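Putative phage capsid protein (Corynebacterium diphtheriae NCTC 13129, PDB 2R9I) is of unknown function but is probably a phage capsid protein, represented here by its N-terminal domain, which forms a helical hairpin. Local coordinates at residues A[10-13]-A[14-18]; A[30-33]-A[34-37]; A[38-41]-A[42-46]; A[48-51]-A[52-56]. All blocks are in the same frame, centred on the assembly; numbering follows the deposited sequence.

Contact 1: residues A[10-13]-A[14-18]; sequences LAHR and ENLMD
Arg13 and Met17, one helical turn apart, run side by side and point the same way. The arginine bends at chi2 (-96°), which carries its guanidinium along the helix until NH2 lies 3.2 Å from Met17 CG and 3.8 Å from the same residue's CE; this residue is modelled as selenomethionine. CG meets the guanidinium plane obliquely, so the contact is apolar packing beside a charged group. The charge itself is answered by Asp54, which forms a salt bridge with Arg13 NE. Glu14 adds the next largest share of the buried surface through its stem: CB sits 3.5 Å from Leu10 O, while the chain beyond CG is extended. On another side of the helix, Leu16 CD1 lies over one face of the His12 ring, and Leu16 CD2 comes within 3.4 Å of His12 NE2. Four successive i to i+4 backbone bonds underlie these pairs, from Glu14 N to Leu10 O (3.1 Å) through Met17 N to Arg13 O (3.0 Å), as expected of an alpha-helix. Helix 6-26 is the first arm of the hairpin; Leu10 packs on Ile57 and Arg61 of helix 33-71, and both Arg13 and Leu16 pack on its Ile50.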
ATOM      1  N   LEU A  10      -7.520  -4.712   0.537  1.00 68.80           N
ATOM      2  CA  LEU A  10      -7.950  -3.348   0.346  1.00 67.10           C
ATOM      3  C   LEU A  10      -7.997  -2.615   1.681  1.00 66.06           C
ATOM      4  O   LEU A  10      -7.565  -1.461   1.756  1.00 65.56           O
ATOM      5  CB  LEU A  10      -9.302  -3.299  -0.376  1.00 67.32           C
ATOM      6  CG  LEU A  10      -9.323  -3.840  -1.824  1.00 67.81           C
ATOM      7  CD1 LEU A  10     -10.762  -4.166  -2.321  1.00 67.80           C
ATOM      8  CD2 LEU A  10      -8.639  -2.869  -2.771  1.00 67.97           C
ATOM      9  N   ALA A  11      -8.489  -3.280   2.732  1.00 64.30           N
ATOM     10  CA  ALA A  11      -8.477  -2.681   4.065  1.00 63.75           C
ATOM     11  C   ALA A  11      -7.031  -2.419   4.516  1.00 63.75           C
ATOM     12  O   ALA A  11      -6.712  -1.350   5.080  1.00 63.42           O
ATOM     13  CB  ALA A  11      -9.208  -3.554   5.076  1.00 63.07           C
ATOM     14  N   HIS A  12      -6.172  -3.404   4.251  1.00 63.50           N
ATOM     15  CA  HIS A  12      -4.762  -3.350   4.613  1.00 63.25           C
ATOM     16  C   HIS A  12      -4.078  -2.178   3.930  1.00 63.31           C
ATOM     17  O   HIS A  12      -3.361  -1.403   4.584  1.00 62.96           O
ATOM     18  CB  HIS A  12      -4.073  -4.658   4.232  1.00 62.71           C
ATOM     19  CG  HIS A  12      -2.629  -4.706   4.604  1.00 63.17           C
ATOM     20  ND1 HIS A  12      -2.197  -4.754   5.913  1.00 63.96           N
ATOM     21  CD2 HIS A  12      -1.513  -4.701   3.839  1.00 62.49           C
ATOM     22  CE1 HIS A  12      -0.875  -4.799   5.938  1.00 62.48           C
ATOM     23  NE2 HIS A  12      -0.435  -4.765   4.692  1.00 61.47           N
ATOM     24  N   ARG A  13      -4.304  -2.047   2.625  1.00 63.36           N
ATOM     25  CA  ARG A  13      -3.759  -0.914   1.865  1.00 64.31           C
ATOM     26  C   ARG A  13      -4.187   0.419   2.472  1.00 64.64           C
ATOM     27  O   ARG A  13      -3.379   1.312   2.672  1.00 64.35           O
ATOM     28  CB  ARG A  13      -4.221  -0.966   0.407  1.00 64.52           C
ATOM     29  CG  ARG A  13      -3.342  -0.172  -0.538  1.00 63.75           C
ATOM     30  CD  ARG A  13      -3.896   1.218  -0.801  1.00 62.98           C
ATOM     31  NE  ARG A  13      -3.108   1.845  -1.849  1.00 61.75           N
ATOM     32  CZ  ARG A  13      -3.085   3.147  -2.116  1.00 63.29           C
ATOM     33  NH1 ARG A  13      -2.297   3.573  -3.097  1.00 62.72           N
ATOM     34  NH2 ARG A  13      -3.830   4.026  -1.423  1.00 60.62           N
ATOM     35  N   GLU A  14      -5.468   0.544   2.763  1.00 64.88           N
ATOM     36  CA  GLU A  14      -5.976   1.769   3.291  1.00 65.81           C
ATOM     37  C   GLU A  14      -5.411   2.062   4.690  1.00 65.27           C
ATOM     38  O   GLU A  14      -5.119   3.223   4.996  1.00 65.22           O
ATOM     39  CB  GLU A  14      -7.479   1.703   3.289  1.00 66.07           C
ATOM     40  CG  GLU A  14      -8.134   2.853   3.983  1.00 72.30           C
ATOM     41  CD  GLU A  14      -9.642   2.732   3.874  1.00 80.93           C
ATOM     42  OE1 GLU A  14     -10.123   1.706   3.301  1.00 82.92           O
ATOM     43  OE2 GLU A  14     -10.347   3.662   4.353  1.00 85.02           O
ATOM     44  N   ASN A  15      -5.231   1.030   5.523  1.00 64.97           N
ATOM     45  CA  ASN A  15      -4.521   1.182   6.829  1.00 64.95           C
ATOM     46  C   ASN A  15      -3.077   1.666   6.712  1.00 65.29           C
ATOM     47  O   ASN A  15      -2.624   2.507   7.473  1.00 65.44           O
ATOM     48  CB  ASN A  15      -4.563  -0.113   7.647  1.00 64.40           C
ATOM     49  CG  ASN A  15      -5.965  -0.462   8.104  1.00 64.82           C
ATOM     50  OD1 ASN A  15      -6.751   0.419   8.410  1.00 68.36           O
ATOM     51  ND2 ASN A  15      -6.282  -1.739   8.161  1.00 64.25           N
ATOM     52  N   LEU A  16      -2.393   1.193   5.707  1.00 20.00           N
ATOM     53  CA  LEU A  16      -1.065   1.622   5.463  1.00 20.00           C
ATOM     54  C   LEU A  16      -1.040   3.053   5.027  1.00 20.00           C
ATOM     55  O   LEU A  16      -0.152   3.772   5.357  1.00 67.71           O
ATOM     56  CB  LEU A  16      -0.455   0.747   4.395  1.00 20.00           C
ATOM     57  CG  LEU A  16       0.445  -0.390   4.832  1.00 20.00           C
ATOM     58  CD1 LEU A  16       0.213  -0.751   6.241  1.00 20.00           C
ATOM     59  CD2 LEU A  16       0.232  -1.547   3.966  1.00 20.00           C
HETATM   60  N   MSE A  17      -2.018   3.467   4.260  1.00 68.05           N
HETATM   61  CA  MSE A  17      -2.046   4.811   3.754  1.00 68.33           C
HETATM   62  C   MSE A  17      -2.380   5.718   4.882  1.00 67.82           C
HETATM   63  O   MSE A  17      -1.833   6.767   5.027  1.00 68.17           O
HETATM   64  CB  MSE A  17      -3.134   4.912   2.721  1.00 69.58           C
HETATM   65  CG  MSE A  17      -2.616   4.931   1.356  1.00 71.24           C
HETATM   66 SE   MSE A  17      -1.907   6.620   1.164  0.60 77.99          SE
HETATM   67  CE  MSE A  17      -1.007   6.457  -0.473  1.00 74.14           C
ATOM     68  N   ASP A  18      -3.327   5.293   5.674  1.00 67.73           N
ATOM     69  CA  ASP A  18      -3.728   6.028   6.893  1.00 67.15           C
ATOM     70  C   ASP A  18      -2.510   6.224   7.794  1.00 67.24           C
ATOM     71  O   ASP A  18      -2.228   7.357   8.232  1.00 67.57           O
ATOM     72  CB  ASP A  18      -4.864   5.260   7.623  1.00 67.52           C
ATOM     73  CG  ASP A  18      -5.556   6.086   8.746  0.70 68.34           C
ATOM     74  OD1 ASP A  18      -6.584   6.750   8.477  0.70 70.22           O
ATOM     75  OD2 ASP A  18      -5.113   6.051   9.911  0.70 65.03           O
TER

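Contact 2: residues A[30-33]-A[34-37]; sequences DMDP and ADAA
The backbone turns from the extended Met31 and Asp32 into helical Pro33, and the first helical bonds close at once, Ala36 N to Asp32 O (2.8 Å) and Ala37 N to Pro33 O (2.9 Å). This is a helix N-terminus with Asp32 as N-cap. Its side chain reaches forward to the first turn and accepts from Ala34 N through OD2 at 3.2 Å, an Asx-turn across Pro33. The donor approaches from above the carboxylate plane, 40° out of it, so the capping bond is not ideally directed. Having CG opposite the backbone N (chi1 -168°) places the carboxylate where it can make this bond. Proline at the first helical position suits the site, since its nitrogen has no hydrogen to offer. Asp35 faces the cap as well: the two carboxylate planes stand 77° apart, and Asp32 OD2 lies 3.8 Å from Asp35 OD1. Such like charges should disfavour each other, although the positive end of the helix dipole would be expected to offset this in part. Met31, just before the cap, folds over the first turn toward Ala36, the pairing of a hydrophobic staple. Its chain is extended to SE and then bends at chi3, bringing CE to 3.6 Å from Ala36 CB, while CG rests 3.9 Å from Asp35 CB.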
ATOM      1  N   ASP A  30       8.661  21.950  14.019  1.00 75.60           N
ATOM      2  CA  ASP A  30       9.148  22.209  15.369  1.00 74.83           C
ATOM      3  C   ASP A  30       9.721  20.945  16.000  1.00 74.04           C
ATOM      4  O   ASP A  30       9.999  20.909  17.199  1.00 73.94           O
ATOM      5  CB  ASP A  30       8.026  22.772  16.245  1.00 75.22           C
ATOM      6  CG  ASP A  30       7.010  21.718  16.638  1.00 76.44           C
ATOM      7  OD1 ASP A  30       6.563  21.727  17.804  1.00 78.03           O
ATOM      8  OD2 ASP A  30       6.658  20.880  15.781  1.00 76.69           O
HETATM    9  N   MSE A  31       9.895  19.909  15.186  1.00 73.09           N
HETATM   10  CA  MSE A  31      10.545  18.683  15.633  1.00 72.26           C
HETATM   11  C   MSE A  31      12.049  18.735  15.389  1.00 70.95           C
HETATM   12  O   MSE A  31      12.518  19.440  14.495  1.00 70.66           O
HETATM   13  CB  MSE A  31       9.939  17.467  14.928  1.00 71.87           C
HETATM   14  CG  MSE A  31      10.605  16.148  15.283  1.00 71.77           C
HETATM   15 SE   MSE A  31       9.696  14.612  14.499  0.55 74.30          SE
HETATM   16  CE  MSE A  31       9.493  15.277  12.677  1.00 74.42           C
ATOM     17  N   ASP A  32      12.800  17.984  16.189  1.00 69.72           N
ATOM     18  CA  ASP A  32      14.250  17.961  16.076  1.00 68.90           C
ATOM     19  C   ASP A  32      14.720  17.295  14.770  1.00 67.99           C
ATOM     20  O   ASP A  32      14.254  16.206  14.447  1.00 67.80           O
ATOM     21  CB  ASP A  32      14.807  17.197  17.277  1.00 69.22           C
ATOM     22  CG  ASP A  32      16.289  17.354  17.431  1.00 70.08           C
ATOM     23  OD1 ASP A  32      16.724  18.370  18.046  1.00 71.63           O
ATOM     24  OD2 ASP A  32      17.014  16.450  16.945  1.00 70.66           O
ATOM     25  N   PRO A  33      15.658  17.933  14.027  1.00 67.33           N
ATOM     26  CA  PRO A  33      16.264  17.384  12.804  1.00 66.81           C
ATOM     27  C   PRO A  33      16.558  15.878  12.813  1.00 66.52           C
ATOM     28  O   PRO A  33      16.274  15.206  11.830  1.00 66.23           O
ATOM     29  CB  PRO A  33      17.580  18.168  12.677  1.00 66.61           C
ATOM     30  CG  PRO A  33      17.640  19.081  13.883  1.00 66.96           C
ATOM     31  CD  PRO A  33      16.223  19.260  14.312  1.00 67.16           C
ATOM     32  N   ALA A  34      17.120  15.352  13.897  1.00 66.71           N
ATOM     33  CA  ALA A  34      17.473  13.930  13.976  1.00 67.16           C
ATOM     34  C   ALA A  34      16.237  13.046  13.897  1.00 67.88           C
ATOM     35  O   ALA A  34      16.162  12.105  13.095  1.00 68.30           O
ATOM     36  CB  ALA A  34      18.267  13.650  15.255  1.00 67.41           C
ATOM     37  N   ASP A  35      15.247  13.387  14.717  1.00 68.52           N
ATOM     38  CA  ASP A  35      13.950  12.720  14.742  1.00 68.42           C
ATOM     39  C   ASP A  35      13.209  12.919  13.442  1.00 67.70           C
ATOM     40  O   ASP A  35      12.545  12.001  12.943  1.00 68.03           O
ATOM     41  CB  ASP A  35      13.126  13.292  15.886  1.00 69.53           C
ATOM     42  CG  ASP A  35      13.731  12.973  17.252  1.00 73.04           C
ATOM     43  OD1 ASP A  35      14.485  13.809  17.860  1.00 72.10           O
ATOM     44  OD2 ASP A  35      13.445  11.834  17.690  1.00 78.94           O
ATOM     45  N   ALA A  36      13.309  14.117  12.885  1.00 66.60           N
ATOM     46  CA  ALA A  36      12.636  14.400  11.632  1.00 65.89           C
ATOM     47  C   ALA A  36      13.194  13.526  10.531  1.00 65.64           C
ATOM     48  O   ALA A  36      12.433  12.988   9.749  1.00 64.98           O
ATOM     49  CB  ALA A  36      12.745  15.870  11.264  1.00 65.42           C
ATOM     50  N   ALA A  37      14.523  13.388  10.478  1.00 66.01           N
ATOM     51  CA  ALA A  37      15.165  12.519   9.499  1.00 66.66           C
ATOM     52  C   ALA A  37      14.751  11.062   9.693  1.00 67.48           C
ATOM     53  O   ALA A  37      14.494  10.377   8.712  1.00 67.74           O
ATOM     54  CB  ALA A  37      16.663  12.662   9.531  1.00 66.13           C
TER

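Contact 3: residues A[38-41]-A[42-46]; sequences QAVE and NVKSI
Asn42 folds back along the helix against Gln38, and the two amide groups meet obliquely with their planes 52° apart. Asn42 has CG opposite its carbonyl carbon (chi1 -58°), which lays the amide over the preceding turn and puts CG 3.4 Å from Gln38 O. Gln38 starts out differently, with CG opposite the backbone N, and then bends at chi2 (66°) to bring its amide forward to the asparagine. Beneath the pair runs the backbone bond from Asn42 N to Gln38 O, 3.0 Å long. A second pairing joins Val40 and Lys44, whose side chains run alongside each other in the same direction. The lysine stem begins close to the backbone, CG being 3.5 Å from Val40 O; bends at chi3 and chi4 then bring NZ to 4.0 Å from Val40 CG1, an approach of a charged tip to a methyl group. Glu41 also curls at chi2, yet its OE1 remains 5.7 Å from Lys44 NZ, too far for a salt bridge. Val43 sets CG2 3.4 Å from Ala39 O. Ala39 and Val40 pack on Ile27 of the loop, Val43 on Ala23 and Ile46 on Ser19 and Ala20 of helix 6-26. These apolar residues meet the first helix and its loop, while Gln38, Glu41 and Asn42 lie away and Lys44 flanks the boundary: an amphipathic helix, second arm of an antiparallel helical hairpin.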
ATOM      1  N   GLN A  38      14.665  10.591  10.939  1.00 68.80           N
ATOM      2  CA  GLN A  38      14.244   9.212  11.203  1.00 70.03           C
ATOM      3  C   GLN A  38      12.827   9.047  10.764  1.00 70.16           C
ATOM      4  O   GLN A  38      12.506   8.103  10.024  1.00 70.74           O
ATOM      5  CB  GLN A  38      14.322   8.856  12.679  1.00 70.98           C
ATOM      6  CG  GLN A  38      13.978   7.372  13.018  1.00 75.42           C
ATOM      7  CD  GLN A  38      14.949   6.289  12.476  1.00 78.80           C
ATOM      8  OE1 GLN A  38      16.171   6.453  12.573  1.00 80.83           O
ATOM      9  NE2 GLN A  38      14.413   5.177  11.948  1.00 80.78           N
ATOM     10  N   ALA A  39      11.972   9.980  11.188  1.00 70.18           N
ATOM     11  CA  ALA A  39      10.552   9.929  10.836  1.00 70.00           C
ATOM     12  C   ALA A  39      10.322   9.822   9.334  1.00 70.29           C
ATOM     13  O   ALA A  39       9.436   9.078   8.905  1.00 71.30           O
ATOM     14  CB  ALA A  39       9.794  11.106  11.420  1.00 69.68           C
ATOM     15  N   VAL A  40      11.119  10.538   8.541  1.00 70.30           N
ATOM     16  CA  VAL A  40      11.038  10.487   7.074  1.00 70.81           C
ATOM     17  C   VAL A  40      11.438   9.110   6.546  1.00 71.88           C
ATOM     18  O   VAL A  40      10.885   8.615   5.553  1.00 72.43           O
ATOM     19  CB  VAL A  40      11.926  11.566   6.430  1.00 70.44           C
ATOM     20  CG1 VAL A  40      12.137  11.310   4.948  1.00 68.97           C
ATOM     21  CG2 VAL A  40      11.317  12.916   6.642  1.00 70.46           C
ATOM     22  N   GLU A  41      12.399   8.491   7.217  1.00 72.82           N
ATOM     23  CA  GLU A  41      12.827   7.149   6.875  1.00 73.97           C
ATOM     24  C   GLU A  41      11.655   6.181   7.067  1.00 73.49           C
ATOM     25  O   GLU A  41      11.352   5.373   6.204  1.00 73.42           O
ATOM     26  CB  GLU A  41      14.013   6.776   7.757  1.00 74.47           C
ATOM     27  CG  GLU A  41      15.099   5.972   7.056  1.00 80.03           C
ATOM     28  CD  GLU A  41      15.492   6.544   5.688  1.00 84.75           C
ATOM     29  OE1 GLU A  41      15.795   7.757   5.633  1.00 84.76           O
ATOM     30  OE2 GLU A  41      15.506   5.777   4.680  1.00 86.36           O
ATOM     31  N   ASN A  42      10.967   6.307   8.191  1.00 73.50           N
ATOM     32  CA  ASN A  42       9.803   5.482   8.484  1.00 73.53           C
ATOM     33  C   ASN A  42       8.660   5.640   7.488  1.00 73.84           C
ATOM     34  O   ASN A  42       8.037   4.664   7.079  1.00 74.88           O
ATOM     35  CB  ASN A  42       9.288   5.819   9.864  1.00 73.28           C
ATOM     36  CG  ASN A  42      10.329   5.619  10.943  1.00 72.41           C
ATOM     37  OD1 ASN A  42      10.127   6.088  12.049  1.00 74.84           O
ATOM     38  ND2 ASN A  42      11.432   4.921  10.641  1.00 68.19           N
ATOM     39  N   VAL A  43       8.384   6.865   7.079  1.00 73.60           N
ATOM     40  CA  VAL A  43       7.355   7.088   6.065  1.00 73.38           C
ATOM     41  C   VAL A  43       7.726   6.452   4.723  1.00 72.68           C
ATOM     42  O   VAL A  43       6.885   5.816   4.092  1.00 73.39           O
ATOM     43  CB  VAL A  43       7.035   8.606   5.880  1.00 73.61           C
ATOM     44  CG1 VAL A  43       6.005   8.822   4.783  1.00 74.04           C
ATOM     45  CG2 VAL A  43       6.550   9.201   7.170  1.00 73.53           C
ATOM     46  N   LYS A  44       8.970   6.625   4.277  1.00 72.19           N
ATOM     47  CA  LYS A  44       9.435   5.993   3.028  1.00 71.30           C
ATOM     48  C   LYS A  44       9.250   4.457   3.053  1.00 70.24           C
ATOM     49  O   LYS A  44       8.986   3.831   2.018  1.00 70.10           O
ATOM     50  CB  LYS A  44      10.893   6.344   2.770  1.00 71.47           C
ATOM     51  CG  LYS A  44      11.131   7.718   2.225  1.00 72.18           C
ATOM     52  CD  LYS A  44      12.634   7.904   2.111  1.00 75.24           C
ATOM     53  CE  LYS A  44      13.043   8.733   0.902  1.00 76.85           C
ATOM     54  NZ  LYS A  44      13.001  10.181   1.237  1.00 78.69           N
ATOM     55  N   SER A  45       9.359   3.877   4.250  1.00 68.81           N
ATOM     56  CA  SER A  45       9.181   2.437   4.451  1.00 68.02           C
ATOM     57  C   SER A  45       7.745   1.959   4.411  1.00 67.45           C
ATOM     58  O   SER A  45       7.452   0.901   3.874  1.00 67.54           O
ATOM     59  CB  SER A  45       9.799   2.003   5.766  1.00 67.32           C
ATOM     60  OG  SER A  45      11.110   1.548   5.484  1.00 68.09           O
ATOM     61  N   ILE A  46       6.861   2.723   5.028  1.00 66.93           N
ATOM     62  CA  ILE A  46       5.447   2.448   4.956  1.00 66.12           C
ATOM     63  C   ILE A  46       5.017   2.644   3.524  1.00 66.51           C
ATOM     64  O   ILE A  46       4.357   1.772   2.971  1.00 66.46           O
ATOM     65  CB  ILE A  46       4.655   3.347   5.889  1.00 65.93           C
ATOM     66  CG1 ILE A  46       5.022   3.020   7.347  1.00 64.11           C
ATOM     67  CG2 ILE A  46       3.180   3.167   5.649  1.00 63.78           C
ATOM     68  CD1 ILE A  46       4.354   3.976   8.357  1.00 62.67           C
TER

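Contact 4: residues A[48-51]-A[52-56]; sequences SEIE and STDEA
Thr53 reaches back to Glu49 with both its backbone and its side chain. Starting from CB, that side chain lies 3.5 Å from both Glu49 O and Ile50 O of the preceding turn. OG1, opposite the carbonyl carbon of its own residue (chi1 -66°), then hydrogen-bonds to Glu49 O at 3.0 Å. The other branch, CG2, points to the first helix, beside Arg13. Glu49 O thus takes two bonds from one residue, since Thr53 N donates to it as well (2.9 Å); the two donors come from opposite faces of the carbonyl plane. This satisfies the hydroxyl of a buried threonine within its own helix and would hold the side chain in this rotation. On another side, Ser52 OG and Glu49 OE1 stand 4.0 Å apart and are joined by a water, which lies 2.8 Å from Ser52 OG and donates to Glu49 OE1 over a longer 3.3 Å. Ile50 and Asp54 run side by side: the methyl CG2 of Ile50 lies 4.0 Å from Asp54 OD2, a carboxylate oxygen beside an apolar branch, while the carboxylate is held by Arg13, OD1 in a salt bridge with NE. Helix 33-71 lies here against helix 6-26, the arms running antiparallel: Thr53 sits against His12, whereas Ser52 and its water lie along a more polar flank.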
ATOM      1  N   SER A  48       6.709   2.274   0.858  1.00 67.60           N
ATOM      2  CA  SER A  48       7.214   1.129   0.112  1.00 67.96           C
ATOM      3  C   SER A  48       6.281  -0.086   0.244  1.00 67.44           C
ATOM      4  O   SER A  48       6.118  -0.873  -0.690  1.00 67.42           O
ATOM      5  CB  SER A  48       8.601   0.777   0.616  1.00 67.57           C
ATOM      6  OG  SER A  48       9.191  -0.125  -0.271  1.00 69.03           O
ATOM      7  N   GLU A  49       5.659  -0.222   1.406  1.00 67.43           N
ATOM      8  CA  GLU A  49       4.724  -1.324   1.635  1.00 67.93           C
ATOM      9  C   GLU A  49       3.368  -1.108   0.965  1.00 67.63           C
ATOM     10  O   GLU A  49       2.770  -2.087   0.490  1.00 68.16           O
ATOM     11  CB  GLU A  49       4.527  -1.594   3.136  1.00 67.69           C
ATOM     12  CG  GLU A  49       5.707  -2.236   3.819  1.00 68.62           C
ATOM     13  CD  GLU A  49       6.198  -3.532   3.166  1.00 73.55           C
ATOM     14  OE1 GLU A  49       5.446  -4.178   2.369  1.00 78.30           O
ATOM     15  OE2 GLU A  49       7.364  -3.912   3.461  1.00 72.83           O
ATOM     16  N   ILE A  50       2.887   0.141   0.955  1.00 66.96           N
ATOM     17  CA  ILE A  50       1.712   0.527   0.184  1.00 67.21           C
ATOM     18  C   ILE A  50       1.893   0.140  -1.285  1.00 68.21           C
ATOM     19  O   ILE A  50       1.029  -0.536  -1.845  1.00 68.70           O
ATOM     20  CB  ILE A  50       1.389   2.039   0.274  1.00 67.08           C
ATOM     21  CG1 ILE A  50       0.950   2.428   1.683  1.00 66.24           C
ATOM     22  CG2 ILE A  50       0.287   2.411  -0.698  1.00 65.94           C
ATOM     23  CD1 ILE A  50       1.257   3.874   2.058  1.00 65.96           C
ATOM     24  N   GLU A  51       3.019   0.523  -1.894  1.00 68.71           N
ATOM     25  CA  GLU A  51       3.254   0.227  -3.314  1.00 69.42           C
ATOM     26  C   GLU A  51       3.190  -1.252  -3.585  1.00 69.06           C
ATOM     27  O   GLU A  51       2.568  -1.720  -4.553  1.00 69.17           O
ATOM     28  CB  GLU A  51       4.604   0.747  -3.763  1.00 69.78           C
ATOM     29  CG  GLU A  51       4.629   2.229  -3.985  1.00 73.07           C
ATOM     30  CD  GLU A  51       6.023   2.736  -4.307  1.00 79.24           C
ATOM     31  OE1 GLU A  51       6.987   1.933  -4.259  1.00 82.15           O
ATOM     32  OE2 GLU A  51       6.166   3.942  -4.615  1.00 81.53           O
ATOM     33  N   SER A  52       3.833  -1.992  -2.702  1.00 68.69           N
ATOM     34  CA  SER A  52       3.898  -3.426  -2.801  1.00 67.90           C
ATOM     35  C   SER A  52       2.520  -4.130  -2.581  1.00 67.64           C
ATOM     36  O   SER A  52       2.234  -5.187  -3.157  1.00 67.86           O
ATOM     37  CB  SER A  52       4.973  -3.866  -1.828  1.00 67.44           C
ATOM     38  OG  SER A  52       4.735  -5.177  -1.421  1.00 71.17           O
ATOM     39  N   THR A  53       1.654  -3.527  -1.767  1.00 67.47           N
ATOM     40  CA  THR A  53       0.292  -4.030  -1.558  1.00 66.16           C
ATOM     41  C   THR A  53      -0.555  -3.692  -2.760  1.00 66.60           C
ATOM     42  O   THR A  53      -1.441  -4.466  -3.148  1.00 67.34           O
ATOM     43  CB  THR A  53      -0.324  -3.412  -0.287  1.00 65.98           C
ATOM     44  OG1 THR A  53       0.417  -3.886   0.838  1.00 64.91           O
ATOM     45  CG2 THR A  53      -1.812  -3.775  -0.108  1.00 63.75           C
ATOM     46  N   ASP A  54      -0.304  -2.531  -3.348  1.00 66.09           N
ATOM     47  CA  ASP A  54      -0.964  -2.182  -4.578  1.00 66.76           C
ATOM     48  C   ASP A  54      -0.718  -3.233  -5.652  1.00 67.12           C
ATOM     49  O   ASP A  54      -1.627  -3.567  -6.400  1.00 66.13           O
ATOM     50  CB  ASP A  54      -0.509  -0.819  -5.058  1.00 66.52           C
ATOM     51  CG  ASP A  54      -1.254   0.299  -4.373  1.00 69.43           C
ATOM     52  OD1 ASP A  54      -2.329   0.022  -3.763  1.00 70.98           O
ATOM     53  OD2 ASP A  54      -0.773   1.461  -4.442  1.00 71.74           O
ATOM     54  N   GLU A  55       0.508  -3.749  -5.722  1.00 68.21           N
ATOM     55  CA  GLU A  55       0.809  -4.828  -6.658  1.00 69.79           C
ATOM     56  C   GLU A  55       0.032  -6.093  -6.326  1.00 69.65           C
ATOM     57  O   GLU A  55      -0.493  -6.743  -7.233  1.00 69.44           O
ATOM     58  CB  GLU A  55       2.290  -5.141  -6.692  1.00 69.89           C
ATOM     59  CG  GLU A  55       3.111  -4.010  -7.277  1.00 74.44           C
ATOM     60  CD  GLU A  55       4.626  -4.226  -7.076  1.00 82.02           C
ATOM     61  OE1 GLU A  55       5.054  -4.813  -6.026  1.00 85.36           O
ATOM     62  OE2 GLU A  55       5.397  -3.810  -7.980  1.00 84.88           O
ATOM     63  N   ALA A  56      -0.050  -6.444  -5.036  1.00 69.39           N
ATOM     64  CA  ALA A  56      -0.814  -7.622  -4.634  1.00 68.79           C
ATOM     65  C   ALA A  56      -2.283  -7.484  -5.090  1.00 69.24           C
ATOM     66  O   ALA A  56      -2.898  -8.442  -5.569  1.00 68.84           O
ATOM     67  CB  ALA A  56      -0.718  -7.821  -3.151  1.00 68.46           C
TER
HETATM   68  O   HOH W   1       4.785  -6.918   0.710  0.50 38.30           O

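In the fold
All four contacts are local, but their surroundings differ along the hairpin. Contact 4 is partly buried, with its centre about 4 Å from that of the chain; contacts 1, 2 and 3 are surface contacts, and contact 2 is the most remote, about 25 Å out. Contact 1 belongs to helix 6-26; contacts 3 and 4 share helix 33-71, which contact 2 begins. Contacts 1 and 4 touch across the arms through a salt bridge and apolar packing, and contact 1 also meets contact 3, Leu16 on Ile46. Chemistry follows place: carboxylate capping at the exposed helix start, arginine–selenomethionine and histidine–leucine packing on helix 6-26, amides and charges mid-arm, and a doubly bonded carbonyl where the arms pack.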